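Local structure of acetyltransferase, GNAT family (Streptococcus agalactiae 2603V/R, 2Q7B) at residues A96-F101 and E120-F125; L136-P139 and S145-F148. The protein probably transfers an acetyl group to a substrate amine, as a member of the GNAT family of N-acetyltransferases. All coordinates share one frame; numbering follows the deposited sequence.

Interaction 1: residues A96-F101 and E120-F125; sequences AVLKKF and ERFMLF
Leu-98 sits over one face of the Phe-122 ring where helix 114-128 packs on strand 95-103, within the beta-alpha-beta unit (strand 95-103, helix 114-128, strand 133-139) of the GNAT fold. The tight part is this one pair. Leu-98 CD1 stands almost exactly over the ring, 3.9 Å from the centroid of Phe-122 and 6° off the ring normal, a CH-pi contact. Lower on the same side chain, Leu-98 CB reaches Phe-122 CZ at 3.7 Å. Leu-98 CG is 3.8 Å from Phe-122 CE2, so the leucine covers the ring from its outer edge to its centre. Both side chains leave the backbone with CG opposite N (chi1 -173° for Leu-98, 175° for Phe-122), which carries each across the gap between strand and helix; the nearest CA atoms, those of the same two residues, are 8.1 Å apart. A branched aliphatic chain and a flat aromatic suit this buried place, since neither brings a polar group into the core. Ile-134 and Leu-88, from the strands flanking 95-103, and Trp-74, from strand 72-78, also touch Phe-122. The contact is looser towards Ala-96, which points at the helix but is too short to close the distance: Ala-96 CB stays 5.0 Å from Phe-122 CZ. Val-97 and Lys-99 turn to the other face of the sheet, where Lys-99 NZ hydrogen-bonds to Tyr-166 OH and to a citrate probably carried over from crystallisation. On the helix, Glu-120 is solvent-exposed. At the rim of the aromatic ring, near its plane, the backbone atom Val-97 O lies 4.1 Å from Phe-122 CE2.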
ATOM      1  N   ALA A  96      -6.785  10.732  23.439  1.00 32.41           N
ATOM      2  CA  ALA A  96      -6.532  10.499  22.024  1.00 33.40           C
ATOM      3  C   ALA A  96      -5.207   9.768  21.879  1.00 33.22           C
ATOM      4  O   ALA A  96      -4.334   9.872  22.739  1.00 33.14           O
ATOM      5  CB  ALA A  96      -6.507  11.794  21.270  1.00 33.87           C
ATOM      6  N   VAL A  97      -5.076   9.006  20.801  1.00 32.12           N
ATOM      7  CA  VAL A  97      -3.861   8.286  20.484  1.00 33.17           C
ATOM      8  C   VAL A  97      -3.188   9.001  19.309  1.00 34.36           C
ATOM      9  O   VAL A  97      -3.851   9.411  18.370  1.00 33.01           O
ATOM     10  CB  VAL A  97      -4.161   6.813  20.044  1.00 34.61           C
ATOM     11  CG1 VAL A  97      -2.866   6.020  19.804  1.00 34.64           C
ATOM     12  CG2 VAL A  97      -5.009   6.109  21.089  1.00 33.88           C
ATOM     13  N   LEU A  98      -1.869   9.154  19.397  1.00 35.31           N
ATOM     14  CA  LEU A  98      -1.049   9.710  18.325  1.00 34.39           C
ATOM     15  C   LEU A  98      -0.563   8.486  17.535  1.00 33.31           C
ATOM     16  O   LEU A  98       0.097   7.608  18.093  1.00 33.95           O
ATOM     17  CB  LEU A  98       0.102  10.527  18.919  1.00 36.01           C
ATOM     18  CG  LEU A  98       0.988  11.343  17.963  1.00 36.02           C
ATOM     19  CD1 LEU A  98       1.661  12.490  18.709  1.00 40.52           C
ATOM     20  CD2 LEU A  98       1.997  10.474  17.255  1.00 35.94           C
ATOM     21  N   LYS A  99      -0.940   8.418  16.257  1.00 33.21           N
ATOM     22  CA  LYS A  99      -0.651   7.282  15.393  1.00 36.07           C
ATOM     23  C   LYS A  99      -0.098   7.730  14.058  1.00 33.30           C
ATOM     24  O   LYS A  99      -0.165   8.905  13.710  1.00 34.35           O
ATOM     25  CB  LYS A  99      -1.957   6.529  15.065  1.00 37.72           C
ATOM     26  CG  LYS A  99      -2.622   5.797  16.205  1.00 42.86           C
ATOM     27  CD  LYS A  99      -3.953   5.186  15.780  1.00 42.12           C
ATOM     28  CE  LYS A  99      -3.832   4.037  14.779  1.00 42.20           C
ATOM     29  NZ  LYS A  99      -3.057   2.924  15.334  1.00 51.33           N
ATOM     30  N   LYS A 100       0.417   6.752  13.316  1.00 32.86           N
ATOM     31  CA  LYS A 100       0.918   6.918  11.970  1.00 33.34           C
ATOM     32  C   LYS A 100       1.812   8.136  11.801  1.00 35.03           C
ATOM     33  O   LYS A 100       1.662   8.893  10.853  1.00 33.73           O
ATOM     34  CB  LYS A 100      -0.245   6.947  10.992  1.00 34.56           C
ATOM     35  CG  LYS A 100      -1.160   5.712  11.075  1.00 35.97           C
ATOM     36  CD  LYS A 100      -0.416   4.394  10.878  1.00 41.04           C
ATOM     37  CE  LYS A 100      -1.328   3.198  11.082  1.00 37.92           C
ATOM     38  NZ  LYS A 100      -0.602   2.093  11.768  1.00 40.41           N
ATOM     39  N   PHE A 101       2.765   8.270  12.724  1.00 35.15           N
ATOM     40  CA  PHE A 101       3.691   9.387  12.721  1.00 34.85           C
ATOM     41  C   PHE A 101       4.971   9.000  11.978  1.00 34.32           C
ATOM     42  O   PHE A 101       5.802   8.278  12.503  1.00 35.34           O
ATOM     43  CB  PHE A 101       3.941   9.816  14.154  1.00 35.49           C
ATOM     44  CG  PHE A 101       4.860  11.000  14.302  1.00 35.53           C
ATOM     45  CD1 PHE A 101       4.994  11.979  13.323  1.00 36.78           C
ATOM     46  CD2 PHE A 101       5.479  11.202  15.509  1.00 50.87           C
ATOM     47  CE1 PHE A 101       5.811  13.056  13.519  1.00 38.53           C
ATOM     48  CE2 PHE A 101       6.266  12.283  15.715  1.00 49.75           C
ATOM     49  CZ  PHE A 101       6.445  13.210  14.711  1.00 44.81           C
ATOM     50  N   GLU A 120       3.211  19.631  16.177  1.00 40.33           N
ATOM     51  CA  GLU A 120       2.552  20.895  16.496  1.00 41.70           C
ATOM     52  C   GLU A 120       1.144  20.983  15.918  1.00 40.63           C
ATOM     53  O   GLU A 120       0.241  21.495  16.577  1.00 37.85           O
ATOM     54  CB  GLU A 120       3.376  22.096  16.007  1.00 42.43           C
ATOM     55  CG  GLU A 120       4.556  22.432  16.901  1.00 45.59           C
ATOM     56  CD  GLU A 120       5.537  23.431  16.269  1.00 47.91           C
ATOM     57  OE1 GLU A 120       5.260  23.962  15.162  1.00 55.19           O
ATOM     58  OE2 GLU A 120       6.602  23.668  16.883  1.00 53.25           O
ATOM     59  N   ARG A 121       0.955  20.506  14.688  1.00 39.62           N
ATOM     60  CA  ARG A 121      -0.362  20.540  14.062  1.00 41.28           C
ATOM     61  C   ARG A 121      -1.333  19.591  14.788  1.00 42.27           C
ATOM     62  O   ARG A 121      -2.514  19.939  15.016  1.00 42.16           O
ATOM     63  CB  ARG A 121      -0.265  20.207  12.574  1.00 42.58           C
ATOM     64  CG  ARG A 121      -1.619  20.143  11.890  1.00 48.81           C
ATOM     65  CD  ARG A 121      -2.243  21.509  11.737  1.00 49.29           C
ATOM     66  NE  ARG A 121      -1.695  22.117  10.538  1.00 50.40           N
ATOM     67  CZ  ARG A 121      -2.292  22.156   9.343  1.00 51.44           C
ATOM     68  NH1 ARG A 121      -3.535  21.690   9.135  1.00 42.85           N
ATOM     69  NH2 ARG A 121      -1.639  22.728   8.341  1.00 52.25           N
ATOM     70  N   PHE A 122      -0.833  18.391  15.118  1.00 40.43           N
ATOM     71  CA  PHE A 122      -1.559  17.413  15.916  1.00 39.24           C
ATOM     72  C   PHE A 122      -2.065  18.091  17.172  1.00 40.64           C
ATOM     73  O   PHE A 122      -3.230  17.945  17.549  1.00 38.50           O
ATOM     74  CB  PHE A 122      -0.622  16.256  16.294  1.00 41.67           C
ATOM     75  CG  PHE A 122      -1.221  15.230  17.227  1.00 38.73           C
ATOM     76  CD1 PHE A 122      -1.190  15.421  18.602  1.00 44.49           C
ATOM     77  CD2 PHE A 122      -1.772  14.068  16.743  1.00 40.92           C
ATOM     78  CE1 PHE A 122      -1.730  14.490  19.476  1.00 42.07           C
ATOM     79  CE2 PHE A 122      -2.298  13.127  17.611  1.00 41.12           C
ATOM     80  CZ  PHE A 122      -2.278  13.343  18.986  1.00 38.66           C
HETATM   81  N   MSE A 123      -1.190  18.847  17.825  1.00 41.25           N
HETATM   82  CA  MSE A 123      -1.613  19.502  19.049  1.00 43.40           C
HETATM   83  C   MSE A 123      -2.549  20.653  19.048  1.00 40.56           C
HETATM   84  O   MSE A 123      -3.282  20.818  20.014  1.00 40.29           O
HETATM   85  CB  MSE A 123      -0.569  19.503  20.126  1.00 44.91           C
HETATM   86  CG  MSE A 123      -1.020  18.318  20.947  1.00 42.68           C
HETATM   87 SE   MSE A 123       0.286  17.544  21.786  0.75 54.46          SE
HETATM   88  CE  MSE A 123      -0.431  16.272  22.396  1.00 48.62           C
ATOM     89  N   LEU A 124      -2.549  21.431  17.972  0.50 39.92           N
ATOM     90  CA  LEU A 124      -3.528  22.494  17.808  0.50 38.94           C
ATOM     91  C   LEU A 124      -4.918  21.842  17.786  0.50 38.49           C
ATOM     92  O   LEU A 124      -5.865  22.346  18.384  0.50 37.64           O
ATOM     93  CB  LEU A 124      -3.284  23.258  16.504  0.50 39.10           C
ATOM     94  CG  LEU A 124      -4.178  24.481  16.278  0.50 38.89           C
ATOM     95  N   PHE A 125      -5.022  20.703  17.108  1.00 37.67           N
ATOM     96  CA  PHE A 125      -6.276  19.972  17.010  1.00 38.27           C
ATOM     97  C   PHE A 125      -6.630  19.310  18.348  1.00 39.22           C
ATOM     98  O   PHE A 125      -7.769  19.380  18.787  1.00 39.30           O
ATOM     99  CB  PHE A 125      -6.171  18.907  15.913  1.00 38.72           C
ATOM    100  CG  PHE A 125      -7.474  18.199  15.601  1.00 39.22           C
ATOM    101  CD1 PHE A 125      -8.343  18.711  14.649  1.00 39.16           C
ATOM    102  CD2 PHE A 125      -7.809  17.003  16.231  1.00 39.32           C
ATOM    103  CE1 PHE A 125      -9.536  18.057  14.350  1.00 41.56           C
ATOM    104  CE2 PHE A 125      -8.981  16.353  15.934  1.00 36.73           C
ATOM    105  CZ  PHE A 125      -9.854  16.879  14.995  1.00 39.80           C
TER

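Interaction 2: residues L136-P139 and S145-F148; sequences LDTP and SHFF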
ATOM      1  N   LEU A 136       0.691   7.070  23.046  1.00 41.13           N
ATOM      2  CA  LEU A 136       1.262   6.532  21.823  1.00 40.85           C
ATOM      3  C   LEU A 136       2.180   5.401  22.172  1.00 39.65           C
ATOM      4  O   LEU A 136       2.598   5.270  23.327  1.00 38.82           O
ATOM      5  CB  LEU A 136       2.027   7.617  21.062  1.00 42.88           C
ATOM      6  CG  LEU A 136       3.261   8.269  21.706  1.00 44.36           C
ATOM      7  CD1 LEU A 136       4.550   7.446  21.501  1.00 42.20           C
ATOM      8  CD2 LEU A 136       3.467   9.648  21.106  1.00 46.33           C
ATOM      9  N   ASP A 137       2.500   4.573  21.189  1.00 38.40           N
ATOM     10  CA  ASP A 137       3.506   3.564  21.431  1.00 40.34           C
ATOM     11  C   ASP A 137       4.592   3.716  20.383  1.00 39.64           C
ATOM     12  O   ASP A 137       4.374   4.290  19.316  1.00 38.11           O
ATOM     13  CB  ASP A 137       2.958   2.133  21.488  1.00 43.97           C
ATOM     14  CG  ASP A 137       2.614   1.605  20.147  1.00 48.77           C
ATOM     15  OD1 ASP A 137       1.957   2.362  19.431  1.00 65.48           O
ATOM     16  OD2 ASP A 137       2.979   0.456  19.827  1.00 60.79           O
ATOM     17  N   THR A 138       5.765   3.208  20.715  1.00 39.89           N
ATOM     18  CA  THR A 138       6.922   3.307  19.860  1.00 41.81           C
ATOM     19  C   THR A 138       7.789   2.072  20.095  1.00 42.10           C
ATOM     20  O   THR A 138       7.907   1.636  21.234  1.00 44.52           O
ATOM     21  CB  THR A 138       7.707   4.635  20.168  1.00 41.86           C
ATOM     22  OG1 THR A 138       8.961   4.626  19.487  1.00 47.39           O
ATOM     23  CG2 THR A 138       7.961   4.821  21.655  1.00 38.73           C
ATOM     24  N   PRO A 139       8.382   1.492  19.031  1.00 43.89           N
ATOM     25  CA  PRO A 139       9.257   0.323  19.238  1.00 43.98           C
ATOM     26  C   PRO A 139      10.393   0.588  20.240  1.00 44.55           C
ATOM     27  O   PRO A 139      10.985   1.674  20.239  1.00 42.19           O
ATOM     28  CB  PRO A 139       9.818   0.048  17.845  1.00 44.62           C
ATOM     29  CG  PRO A 139       8.834   0.650  16.903  1.00 44.79           C
ATOM     30  CD  PRO A 139       8.263   1.842  17.601  1.00 44.33           C
ATOM     31  N   SER A 145      13.432   8.172  18.119  1.00 47.70           N
ATOM     32  CA  SER A 145      12.046   8.553  18.367  1.00 47.82           C
ATOM     33  C   SER A 145      11.770   8.786  19.845  1.00 45.71           C
ATOM     34  O   SER A 145      11.037   9.699  20.181  1.00 44.87           O
ATOM     35  CB  SER A 145      11.078   7.499  17.839  1.00 49.01           C
ATOM     36  OG  SER A 145      11.310   7.273  16.466  1.00 55.61           O
ATOM     37  N   HIS A 146      12.350   7.969  20.721  1.00 46.24           N
ATOM     38  CA  HIS A 146      12.153   8.147  22.171  1.00 46.71           C
ATOM     39  C   HIS A 146      12.667   9.500  22.678  1.00 48.38           C
ATOM     40  O   HIS A 146      12.055  10.093  23.570  1.00 50.29           O
ATOM     41  CB  HIS A 146      12.857   7.063  22.998  1.00 46.70           C
ATOM     42  CG  HIS A 146      12.434   5.670  22.670  1.00 46.13           C
ATOM     43  ND1 HIS A 146      13.248   4.581  22.887  1.00 43.83           N
ATOM     44  CD2 HIS A 146      11.312   5.192  22.084  1.00 42.88           C
ATOM     45  CE1 HIS A 146      12.626   3.487  22.488  1.00 42.32           C
ATOM     46  NE2 HIS A 146      11.454   3.831  21.989  1.00 40.85           N
ATOM     47  N   PHE A 147      13.800   9.967  22.146  1.00 48.57           N
ATOM     48  CA  PHE A 147      14.356  11.264  22.576  1.00 49.06           C
ATOM     49  C   PHE A 147      13.520  12.389  21.954  1.00 46.64           C
ATOM     50  O   PHE A 147      13.270  13.405  22.586  1.00 45.64           O
ATOM     51  CB  PHE A 147      15.849  11.377  22.230  1.00 50.08           C
ATOM     52  CG  PHE A 147      16.610  12.367  23.092  1.00 55.15           C
ATOM     53  CD1 PHE A 147      16.605  12.251  24.486  1.00 56.38           C
ATOM     54  CD2 PHE A 147      17.389  13.368  22.514  1.00 58.09           C
ATOM     55  CE1 PHE A 147      17.319  13.143  25.284  1.00 57.74           C
ATOM     56  CE2 PHE A 147      18.110  14.257  23.306  1.00 55.24           C
ATOM     57  CZ  PHE A 147      18.078  14.143  24.695  1.00 56.92           C
ATOM     58  N   PHE A 148      13.080  12.185  20.715  1.00 46.61           N
ATOM     59  CA  PHE A 148      12.180  13.125  20.051  1.00 45.56           C
ATOM     60  C   PHE A 148      10.892  13.300  20.878  1.00 43.78           C
ATOM     61  O   PHE A 148      10.515  14.431  21.167  1.00 41.62           O
ATOM     62  CB  PHE A 148      11.849  12.694  18.595  1.00 46.48           C
ATOM     63  CG  PHE A 148      10.808  13.564  17.941  1.00 47.33           C
ATOM     64  CD1 PHE A 148      11.169  14.735  17.301  1.00 47.53           C
ATOM     65  CD2 PHE A 148       9.462  13.246  18.023  1.00 47.61           C
ATOM     66  CE1 PHE A 148      10.207  15.560  16.736  1.00 43.14           C
ATOM     67  CE2 PHE A 148       8.510  14.080  17.473  1.00 50.78           C
ATOM     68  CZ  PHE A 148       8.890  15.235  16.827  1.00 46.09           C
TER
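His-146 brings the edge of its imidazole against the side chain of Thr-138, where helix 143-150 packs beside the end of the preceding strand, 133-139, within the GNAT family region. The CD2 corner does most of the touching: it is 3.4 Å from Thr-138 CG2 and 3.5 Å from Thr-138 OG1, so it meets both branches of the threonine. With CG opposite its own carbonyl carbon (chi1 -58°), the histidine reaches back to the strand, and its NE2 donates a hydrogen bond to Pro-139 O, 2.8 Å away. The bond is short but bent, with an N-H...O angle of 131°; the donor stands above the carbonyl plane, and the oxygen is tilted 24° from the ring plane. Ser-145 adds a lighter contact, its CB 3.9 Å from Thr-138 OG1, while its own hydroxyl OG bonds to Glu-142 OE1. Threonine suits the site: compact, it offers a methyl as well as a hydroxyl to the ring edge. Proline has no backbone N-H to give, but its carbonyl can still accept. Donation requires a proton on NE2; the bond links the helix to the strand's last residue and probably limits rotation of the imidazole.

Both segments of interaction 1 come earlier in the sequence than those of interaction 2, and strand 133-139 leads from one to the other: it follows helix 114-128 and supplies residues 136-139. Strands 95-103 and 133-139 are parallel neighbours in the mixed sheet, so both helices pack against adjoining strands. The centres lie about 14 Å apart, yet the segments meet directly: Phe-101 CE2 is 3.4 Å from Phe-148 CE2, and Leu-98 O is 3.5 Å from Leu-136 CB. Interaction 1 is apolar, with its centre about 6 Å from that of the chain, whereas interaction 2 is partly buried and includes a hydrogen bond. Together they join two successive helices to neighbouring strands of one sheet.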